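Local coordinates for protein glutamate racemase (Bacillus anthracis, PDB 2DWU) that belongs to the aspartate/glutamate racemase family of two-domain alpha/beta enzymes and holds D-glutamic acid in a pocket of this model, at residues 62-65 / 66-69; 23-26 / 27-31; 159-162 / 163-166. One frame throughout, in Å; residues are numbered along the deposited sequence. Where two conformers were deposited one is given.

Contact 1: 62-65 / 66-69; sequences VEFL and KQFP
Phe68 brings the CE1 end of its ring against the far end of the Phe64 ring, 3.8 Å from Phe64 CZ. The two rings form an offset edge-to-face pair, the edge of Phe68 turned toward the face of Phe64, with centroids 5.6 Å apart and planes at 66°. Phe64 sends CG anti to its backbone N (chi1 169°), which carries the ring forward along the chain, toward Phe68. On Phe68, CG is instead anti to the carbonyl carbon (chi1 -58°), which sets the ring beside its own backbone N, and Leu65 O lies near the plane of that ring at its edge, 3.5 Å from Phe68 CD1. The backbone here is the C-terminal end of helix 51-65 turning toward strand 70-75 of the six-stranded parallel sheet. A helical bond from Lys66 N to Val62 O (2.9 Å) closes the regular helix, and a type I beta turn from Leu65 to Phe68 follows, held by Phe68 N to Leu65 O at 2.9 Å. Gln67 N also donates to Phe64 O, over 3.2 Å. On the outer side of the helix Lys66 runs its aliphatic chain past two residues of the preceding turn: its CE lies 4.0 Å from Val62 CG1, and its CD 3.6 Å from Glu63 OE2, the charged ends staying apart. Leu65 faces inward onto Leu13, Cys36, Ile38 and Leu73 of the sheet, while Phe64 meets Phe240 edge-to-face and packs on Val265 and Val269.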
ATOM      1  N   VAL B  62      13.375  -0.235  22.759  1.00 12.46           N
ATOM      2  CA  VAL B  62      12.476  -1.393  22.714  1.00 13.05           C
ATOM      3  C   VAL B  62      12.221  -1.895  24.142  1.00 15.79           C
ATOM      4  O   VAL B  62      11.103  -2.286  24.471  1.00 15.97           O
ATOM      5  CB  VAL B  62      13.054  -2.539  21.852  1.00 13.34           C
ATOM      6  CG1 VAL B  62      12.213  -3.823  22.022  1.00 15.39           C
ATOM      7  CG2 VAL B  62      13.055  -2.117  20.385  1.00 13.75           C
ATOM      8  N   GLU B  63      13.251  -1.865  24.987  1.00 16.18           N
ATOM      9  CA  GLU B  63      13.094  -2.306  26.371  1.00 17.14           C
ATOM     10  C   GLU B  63      12.083  -1.429  27.079  1.00 16.17           C
ATOM     11  O   GLU B  63      11.302  -1.915  27.904  1.00 16.36           O
ATOM     12  CB  GLU B  63      14.434  -2.266  27.124  1.00 19.42           C
ATOM     13  CG  GLU B  63      15.322  -3.454  26.805  1.00 25.44           C
ATOM     14  CD  GLU B  63      14.598  -4.784  26.993  1.00 29.29           C
ATOM     15  OE1 GLU B  63      14.182  -5.076  28.138  1.00 32.60           O
ATOM     16  OE2 GLU B  63      14.438  -5.530  25.999  1.00 31.35           O
ATOM     17  N   PHE B  64      12.092  -0.134  26.765  1.00 12.92           N
ATOM     18  CA  PHE B  64      11.137   0.781  27.350  1.00 14.30           C
ATOM     19  C   PHE B  64       9.728   0.442  26.870  1.00 13.51           C
ATOM     20  O   PHE B  64       8.781   0.375  27.666  1.00 13.89           O
ATOM     21  CB  PHE B  64      11.455   2.229  26.956  1.00 13.20           C
ATOM     22  CG  PHE B  64      10.358   3.199  27.310  1.00 15.62           C
ATOM     23  CD1 PHE B  64      10.152   3.590  28.626  1.00 15.68           C
ATOM     24  CD2 PHE B  64       9.488   3.669  26.328  1.00 14.84           C
ATOM     25  CE1 PHE B  64       9.090   4.438  28.964  1.00 17.20           C
ATOM     26  CE2 PHE B  64       8.429   4.513  26.654  1.00 16.23           C
ATOM     27  CZ  PHE B  64       8.228   4.899  27.979  1.00 17.06           C
ATOM     28  N   LEU B  65       9.572   0.242  25.564  1.00 14.38           N
ATOM     29  CA  LEU B  65       8.253  -0.047  25.007  1.00 15.33           C
ATOM     30  C   LEU B  65       7.671  -1.379  25.471  1.00 16.39           C
ATOM     31  O   LEU B  65       6.450  -1.545  25.514  1.00 15.71           O
ATOM     32  CB  LEU B  65       8.313   0.000  23.468  1.00 14.18           C
ATOM     33  CG  LEU B  65       8.547   1.402  22.892  1.00 13.63           C
ATOM     34  CD1 LEU B  65       8.722   1.311  21.355  1.00 12.06           C
ATOM     35  CD2 LEU B  65       7.373   2.330  23.237  1.00 13.64           C
ATOM     36  N   LYS B  66       8.538  -2.315  25.841  1.00 16.85           N
ATOM     37  CA  LYS B  66       8.087  -3.633  26.282  1.00 20.13           C
ATOM     38  C   LYS B  66       7.315  -3.581  27.590  1.00 20.48           C
ATOM     39  O   LYS B  66       6.697  -4.571  27.993  1.00 20.74           O
ATOM     40  CB  LYS B  66       9.277  -4.584  26.408  1.00 21.47           C
ATOM     41  CG  LYS B  66       9.645  -5.258  25.119  1.00 26.01           C
ATOM     42  CD  LYS B  66      10.951  -6.025  25.266  1.00 29.39           C
ATOM     43  CE  LYS B  66      11.112  -7.012  24.132  1.00 33.14           C
ATOM     44  NZ  LYS B  66      10.060  -8.076  24.198  1.00 36.71           N
ATOM     45  N   GLN B  67       7.344  -2.429  28.253  1.00 19.54           N
ATOM     46  CA  GLN B  67       6.618  -2.264  29.503  1.00 20.69           C
ATOM     47  C   GLN B  67       5.125  -2.114  29.203  1.00 19.87           C
ATOM     48  O   GLN B  67       4.280  -2.214  30.101  1.00 20.77           O
ATOM     49  CB  GLN B  67       7.153  -1.040  30.250  1.00 22.57           C
ATOM     50  CG  GLN B  67       8.655  -1.149  30.535  1.00 25.45           C
ATOM     51  CD  GLN B  67       9.213   0.082  31.241  1.00 28.86           C
ATOM     52  OE1 GLN B  67       9.248   1.178  30.674  1.00 28.89           O
ATOM     53  NE2 GLN B  67       9.641  -0.093  32.493  1.00 29.72           N
ATOM     54  N   PHE B  68       4.809  -1.884  27.928  1.00 17.42           N
ATOM     55  CA  PHE B  68       3.428  -1.724  27.478  1.00 16.99           C
ATOM     56  C   PHE B  68       2.969  -2.946  26.711  1.00 14.91           C
ATOM     57  O   PHE B  68       3.789  -3.727  26.214  1.00 14.81           O
ATOM     58  CB  PHE B  68       3.300  -0.505  26.559  1.00 17.19           C
ATOM     59  CG  PHE B  68       3.732   0.775  27.190  1.00 20.18           C
ATOM     60  CD1 PHE B  68       5.060   1.166  27.144  1.00 21.54           C
ATOM     61  CD2 PHE B  68       2.810   1.598  27.830  1.00 21.54           C
ATOM     62  CE1 PHE B  68       5.471   2.359  27.721  1.00 24.07           C
ATOM     63  CE2 PHE B  68       3.207   2.797  28.412  1.00 23.45           C
ATOM     64  CZ  PHE B  68       4.550   3.177  28.353  1.00 24.24           C
ATOM     65  N   PRO B  69       1.640  -3.154  26.613  1.00 14.98           N
ATOM     66  CA  PRO B  69       1.181  -4.327  25.864  1.00 14.13           C
ATOM     67  C   PRO B  69       1.271  -4.083  24.354  1.00 14.30           C
ATOM     68  O   PRO B  69       0.308  -3.632  23.752  1.00 15.65           O
ATOM     69  CB  PRO B  69      -0.265  -4.498  26.327  1.00 13.43           C
ATOM     70  CG  PRO B  69      -0.706  -3.087  26.596  1.00 15.32           C
ATOM     71  CD  PRO B  69       0.515  -2.406  27.206  1.00 15.26           C
TER

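Contact 2: 23-26 / 27-31; sequences ASEI and IRQLP
Ile27 brings its CG1 to within 3.3 Å of Ala23 O, one turn back in helix 20-29, and its N donates to that same oxygen. The helix is the crossover of a beta-alpha-beta unit between parallel strands 9-14 and 35-39, and Ile26 and Ile27 both rest on Ile35 of the second strand. Arg28 comes next, lying beside Glu25 and pointing the same way. Its CG is anti to the backbone N, and a bend at chi3 (70°) turns the guanidinium side-on to the carboxylate: NE meets Glu25 OE2 at 2.9 Å almost straight (174°), and NH2 meets Glu25 OE1 at 2.8 Å on the syn lone pair. Gln29 then adds a third bond, its NE2 reaching Glu25 OE1 at 2.9 Å nearly in line with the C-O bond, while its CG lies over one face of the Arg28 guanidinium, 3.7 Å above the plane and toward the rim. Leu30, the first residue to leave helical torsions, still donates from N to Ile26 O at 2.8 Å. Beyond the helix, Gln29 NE2 also bonds Glu213 O, Arg28 NH2 bonds Lys109 O of the second subunit, and Pro31 packs on Asp138 of that subunit. Three bonds thus fix the rotation of the Glu25 carboxylate, and the adjacent positive charge of Arg28 probably favours its ionised form, which in turn is placed to orient Arg28 at the subunit interface.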
ATOM      1  N   ALA B  23       3.835   8.872  13.104  1.00  6.88           N
ATOM      2  CA  ALA B  23       2.749   8.755  14.056  1.00  7.12           C
ATOM      3  C   ALA B  23       1.473   9.392  13.521  1.00  6.66           C
ATOM      4  O   ALA B  23       0.392   8.817  13.665  1.00  7.17           O
ATOM      5  CB  ALA B  23       3.150   9.424  15.353  1.00  7.22           C
ATOM      6  N   SER B  24       1.582  10.565  12.900  0.50  7.32           N
ATOM      7  CA  SER B  24       0.397  11.240  12.386  0.50  8.47           C
ATOM      8  C   SER B  24      -0.287  10.402  11.324  0.50  8.07           C
ATOM      9  O   SER B  24      -1.507  10.337  11.279  0.50  7.39           O
ATOM     10  CB  SER B  24       0.742  12.631  11.819  0.50  9.98           C
ATOM     11  OG  SER B  24       1.474  12.551  10.605  0.50 13.95           O
ATOM     12  N   GLU B  25       0.492   9.746  10.466  1.00  7.13           N
ATOM     13  CA  GLU B  25      -0.127   8.927   9.437  1.00  6.56           C
ATOM     14  C   GLU B  25      -0.795   7.675  10.014  1.00  6.48           C
ATOM     15  O   GLU B  25      -1.824   7.241   9.514  1.00  7.42           O
ATOM     16  CB  GLU B  25       0.914   8.574   8.375  1.00  6.51           C
ATOM     17  CG  GLU B  25       1.111   9.771   7.427  1.00  5.89           C
ATOM     18  CD  GLU B  25      -0.177  10.081   6.686  1.00  9.95           C
ATOM     19  OE1 GLU B  25      -0.642   9.201   5.944  1.00 11.25           O
ATOM     20  OE2 GLU B  25      -0.766  11.180   6.866  1.00 13.54           O
ATOM     21  N   ILE B  26      -0.222   7.088  11.062  1.00  7.13           N
ATOM     22  CA  ILE B  26      -0.861   5.927  11.699  1.00  8.01           C
ATOM     23  C   ILE B  26      -2.175   6.393  12.339  1.00  8.82           C
ATOM     24  O   ILE B  26      -3.211   5.730  12.210  1.00  8.29           O
ATOM     25  CB  ILE B  26       0.069   5.300  12.752  1.00 10.25           C
ATOM     26  CG1 ILE B  26       1.287   4.683  12.038  1.00  9.90           C
ATOM     27  CG2 ILE B  26      -0.677   4.229  13.553  1.00 10.12           C
ATOM     28  CD1 ILE B  26       2.387   4.212  12.999  1.00 12.13           C
ATOM     29  N   ILE B  27      -2.138   7.545  13.006  1.00  8.92           N
ATOM     30  CA  ILE B  27      -3.352   8.088  13.639  1.00  9.42           C
ATOM     31  C   ILE B  27      -4.448   8.361  12.592  1.00  9.18           C
ATOM     32  O   ILE B  27      -5.651   8.103  12.829  1.00  9.75           O
ATOM     33  CB  ILE B  27      -2.994   9.375  14.432  1.00 10.89           C
ATOM     34  CG1 ILE B  27      -2.205   8.958  15.678  1.00 11.83           C
ATOM     35  CG2 ILE B  27      -4.277  10.200  14.771  1.00 12.80           C
ATOM     36  CD1 ILE B  27      -1.558  10.115  16.410  1.00 14.71           C
ATOM     37  N   ARG B  28      -4.050   8.849  11.417  1.00  8.02           N
ATOM     38  CA  ARG B  28      -5.005   9.138  10.357  1.00  7.42           C
ATOM     39  C   ARG B  28      -5.576   7.901   9.661  1.00  8.39           C
ATOM     40  O   ARG B  28      -6.785   7.796   9.451  1.00  9.77           O
ATOM     41  CB  ARG B  28      -4.358  10.051   9.311  1.00  8.43           C
ATOM     42  CG  ARG B  28      -5.324  10.566   8.241  1.00  9.23           C
ATOM     43  CD  ARG B  28      -4.607  11.508   7.268  1.00 10.45           C
ATOM     44  NE  ARG B  28      -3.651  10.822   6.404  1.00  9.16           N
ATOM     45  CZ  ARG B  28      -4.012  10.098   5.344  1.00  6.93           C
ATOM     46  NH1 ARG B  28      -5.295   9.978   5.031  1.00 10.02           N
ATOM     47  NH2 ARG B  28      -3.088   9.496   4.611  1.00 10.81           N
ATOM     48  N   GLN B  29      -4.709   6.965   9.273  1.00  7.40           N
ATOM     49  CA  GLN B  29      -5.155   5.790   8.532  1.00  6.37           C
ATOM     50  C   GLN B  29      -5.624   4.601   9.387  1.00  8.65           C
ATOM     51  O   GLN B  29      -6.316   3.720   8.899  1.00  7.63           O
ATOM     52  CB  GLN B  29      -4.020   5.334   7.604  1.00  6.39           C
ATOM     53  CG  GLN B  29      -3.601   6.375   6.584  1.00  6.82           C
ATOM     54  CD  GLN B  29      -2.593   5.801   5.607  1.00  7.82           C
ATOM     55  OE1 GLN B  29      -2.811   4.720   5.063  1.00  8.65           O
ATOM     56  NE2 GLN B  29      -1.478   6.507   5.397  1.00  8.08           N
ATOM     57  N   LEU B  30      -5.258   4.586  10.664  1.00  7.18           N
ATOM     58  CA  LEU B  30      -5.672   3.520  11.593  1.00  6.53           C
ATOM     59  C   LEU B  30      -6.188   4.243  12.841  1.00  6.50           C
ATOM     60  O   LEU B  30      -5.617   4.127  13.939  1.00  8.28           O
ATOM     61  CB  LEU B  30      -4.478   2.639  11.932  1.00  7.63           C
ATOM     62  CG  LEU B  30      -4.113   1.643  10.811  1.00  8.87           C
ATOM     63  CD1 LEU B  30      -2.716   1.114  11.040  1.00  7.91           C
ATOM     64  CD2 LEU B  30      -5.121   0.503  10.778  1.00  8.76           C
ATOM     65  N   PRO B  31      -7.278   4.986  12.681  1.00  7.77           N
ATOM     66  CA  PRO B  31      -7.847   5.747  13.796  1.00  7.72           C
ATOM     67  C   PRO B  31      -8.357   4.986  14.986  1.00  8.75           C
ATOM     68  O   PRO B  31      -8.694   5.620  15.982  1.00 10.49           O
ATOM     69  CB  PRO B  31      -8.938   6.591  13.136  1.00  8.40           C
ATOM     70  CG  PRO B  31      -9.420   5.688  12.017  1.00  8.50           C
ATOM     71  CD  PRO B  31      -8.126   5.055  11.481  1.00  7.56           C
TER

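Contact 3: 159-162 / 163-166; sequences LEDT and AYVT
Asp161 and Tyr164 cross at the start of helix 162-177, where Asp161 is the N-cap. The carboxylate and ring planes are 46° apart, and Asp161 CG lies against Tyr164 CB at 3.4 Å, so the carboxylate packs on the root of the tyrosine side chain. With CG anti to its backbone N (chi1 -168°), Asp161 swings the carboxylate over the first turn, and OD1 accepts the capping bond from Tyr164 N at 3.3 Å. The donor approaches from above the carboxylate plane, 63° out of it. A water bridges the same oxygen to the amide of the preceding residue, donating to Asp161 OD1 and accepting from Ala163 N, each at 2.9 Å. Two amides of the first turn are thereby supplied, one directly and one through water, and the negative charge at this helix end probably interacts well with the helix dipole. The ring of Tyr164 leads away from the cap toward Arg158, with which it makes a cation-pi contact, and Tyr164 also packs on Val154 of the preceding helix 151-157. Val165 points back at the loop: its CG2 lies 3.2 Å from Asp161 O, the oxygen to which Val165 N donates, and faces Leu159 CD1 more loosely at 4.4 Å. Leu194 touches both Leu159 and Val165, joining this turn to the segment leading into helix 195-202, while Tyr197 of that helix touches Thr162, Val165 and Thr166. Thr162 O accepts two bonds from one residue, Thr166 N at 2.9 Å and Thr166 OG1 at 3.0 Å, which arrive from opposite faces of the carbonyl plane.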
ATOM      1  N   LEU B 159      13.445  26.036   9.608  1.00 18.95           N
ATOM      2  CA  LEU B 159      12.309  25.957   8.700  1.00 21.02           C
ATOM      3  C   LEU B 159      11.615  27.273   8.353  1.00 23.19           C
ATOM      4  O   LEU B 159      11.064  27.415   7.262  1.00 23.14           O
ATOM      5  CB  LEU B 159      11.297  24.931   9.227  1.00 20.29           C
ATOM      6  CG  LEU B 159      10.254  24.412   8.234  1.00 20.21           C
ATOM      7  CD1 LEU B 159      10.941  23.724   7.044  1.00 19.82           C
ATOM      8  CD2 LEU B 159       9.342  23.441   8.953  1.00 20.81           C
ATOM      9  N   GLU B 160      11.653  28.248   9.253  1.00 24.86           N
ATOM     10  CA  GLU B 160      10.998  29.521   8.978  1.00 26.76           C
ATOM     11  C   GLU B 160      11.819  30.411   8.048  1.00 25.83           C
ATOM     12  O   GLU B 160      11.297  31.389   7.503  1.00 25.78           O
ATOM     13  CB  GLU B 160      10.718  30.257  10.290  1.00 29.77           C
ATOM     14  CG  GLU B 160      10.307  29.332  11.437  1.00 35.50           C
ATOM     15  CD  GLU B 160       9.079  28.490  11.123  1.00 38.21           C
ATOM     16  OE1 GLU B 160       8.691  27.664  11.982  1.00 41.64           O
ATOM     17  OE2 GLU B 160       8.499  28.649  10.026  1.00 40.26           O
ATOM     18  N   ASP B 161      13.098  30.079   7.873  1.00 23.59           N
ATOM     19  CA  ASP B 161      13.988  30.847   7.000  1.00 22.48           C
ATOM     20  C   ASP B 161      13.854  30.235   5.612  1.00 21.57           C
ATOM     21  O   ASP B 161      14.691  29.447   5.198  1.00 20.89           O
ATOM     22  CB  ASP B 161      15.428  30.719   7.491  1.00 24.32           C
ATOM     23  CG  ASP B 161      16.371  31.712   6.830  1.00 26.58           C
ATOM     24  OD1 ASP B 161      16.083  32.164   5.691  1.00 27.08           O
ATOM     25  OD2 ASP B 161      17.414  32.023   7.453  1.00 27.20           O
ATOM     26  N   THR B 162      12.793  30.595   4.896  0.50 21.24           N
ATOM     27  CA  THR B 162      12.536  30.029   3.575  0.50 20.74           C
ATOM     28  C   THR B 162      13.645  30.178   2.539  0.50 20.58           C
ATOM     29  O   THR B 162      13.853  29.274   1.730  0.50 20.17           O
ATOM     30  CB  THR B 162      11.213  30.568   2.978  0.50 21.80           C
ATOM     31  OG1 THR B 162      11.306  31.982   2.781  0.50 21.75           O
ATOM     32  CG2 THR B 162      10.050  30.255   3.912  0.50 22.23           C
ATOM     33  N   ALA B 163      14.351  31.303   2.541  1.00 19.60           N
ATOM     34  CA  ALA B 163      15.442  31.473   1.590  1.00 20.36           C
ATOM     35  C   ALA B 163      16.527  30.433   1.873  1.00 18.74           C
ATOM     36  O   ALA B 163      17.107  29.853   0.949  1.00 19.68           O
ATOM     37  CB  ALA B 163      16.031  32.883   1.700  1.00 21.68           C
ATOM     38  N   TYR B 164      16.795  30.207   3.157  1.00 17.18           N
ATOM     39  CA  TYR B 164      17.822  29.258   3.555  1.00 16.19           C
ATOM     40  C   TYR B 164      17.379  27.842   3.218  1.00 14.72           C
ATOM     41  O   TYR B 164      18.182  27.022   2.750  1.00 15.22           O
ATOM     42  CB  TYR B 164      18.086  29.369   5.067  1.00 15.43           C
ATOM     43  CG  TYR B 164      19.260  28.538   5.522  1.00 15.28           C
ATOM     44  CD1 TYR B 164      19.074  27.381   6.283  1.00 13.07           C
ATOM     45  CD2 TYR B 164      20.551  28.873   5.126  1.00 16.59           C
ATOM     46  CE1 TYR B 164      20.165  26.567   6.633  1.00 13.24           C
ATOM     47  CE2 TYR B 164      21.638  28.072   5.462  1.00 17.62           C
ATOM     48  CZ  TYR B 164      21.434  26.922   6.214  1.00 14.95           C
ATOM     49  OH  TYR B 164      22.513  26.128   6.512  1.00 18.70           O
ATOM     50  N   VAL B 165      16.106  27.554   3.458  1.00 15.47           N
ATOM     51  CA  VAL B 165      15.590  26.211   3.187  1.00 15.45           C
ATOM     52  C   VAL B 165      15.685  25.949   1.678  1.00 16.21           C
ATOM     53  O   VAL B 165      16.154  24.898   1.245  1.00 14.03           O
ATOM     54  CB  VAL B 165      14.121  26.052   3.675  1.00 15.44           C
ATOM     55  CG1 VAL B 165      13.608  24.632   3.344  1.00 16.23           C
ATOM     56  CG2 VAL B 165      14.039  26.272   5.211  1.00 15.29           C
ATOM     57  N   THR B 166      15.280  26.924   0.874  1.00 16.14           N
ATOM     58  CA  THR B 166      15.351  26.744  -0.566  1.00 16.27           C
ATOM     59  C   THR B 166      16.781  26.472  -1.035  1.00 16.06           C
ATOM     60  O   THR B 166      16.994  25.612  -1.880  1.00 14.48           O
ATOM     61  CB  THR B 166      14.815  27.968  -1.313  1.00 18.05           C
ATOM     62  OG1 THR B 166      13.433  28.159  -0.989  1.00 19.79           O
ATOM     63  CG2 THR B 166      14.941  27.770  -2.820  1.00 18.19           C
TER
HETATM   64  O   HOH W   1      14.102  33.714   4.163  1.00 37.24           O

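In the fold
Along the chain the order is contact 2, contact 1, contact 3, and none touches another. Contacts 1 and 2 belong to the six-stranded parallel sheet: helix 20-29 links strands 9-14 and 35-39, and helix 51-65 leads from 35-39 to 70-75, so both pack on strand 35-39; their centres are about 20 Å apart. Contact 3 opens helix 162-177, which leads into strand 183-187 of the four-stranded sheet, and lies about 38 Å from contact 1 and about 28 Å from contact 2, centre to centre. This division between two sheets is as expected of a two-domain alpha/beta enzyme. Of the three, contact 2 alone meets the second subunit.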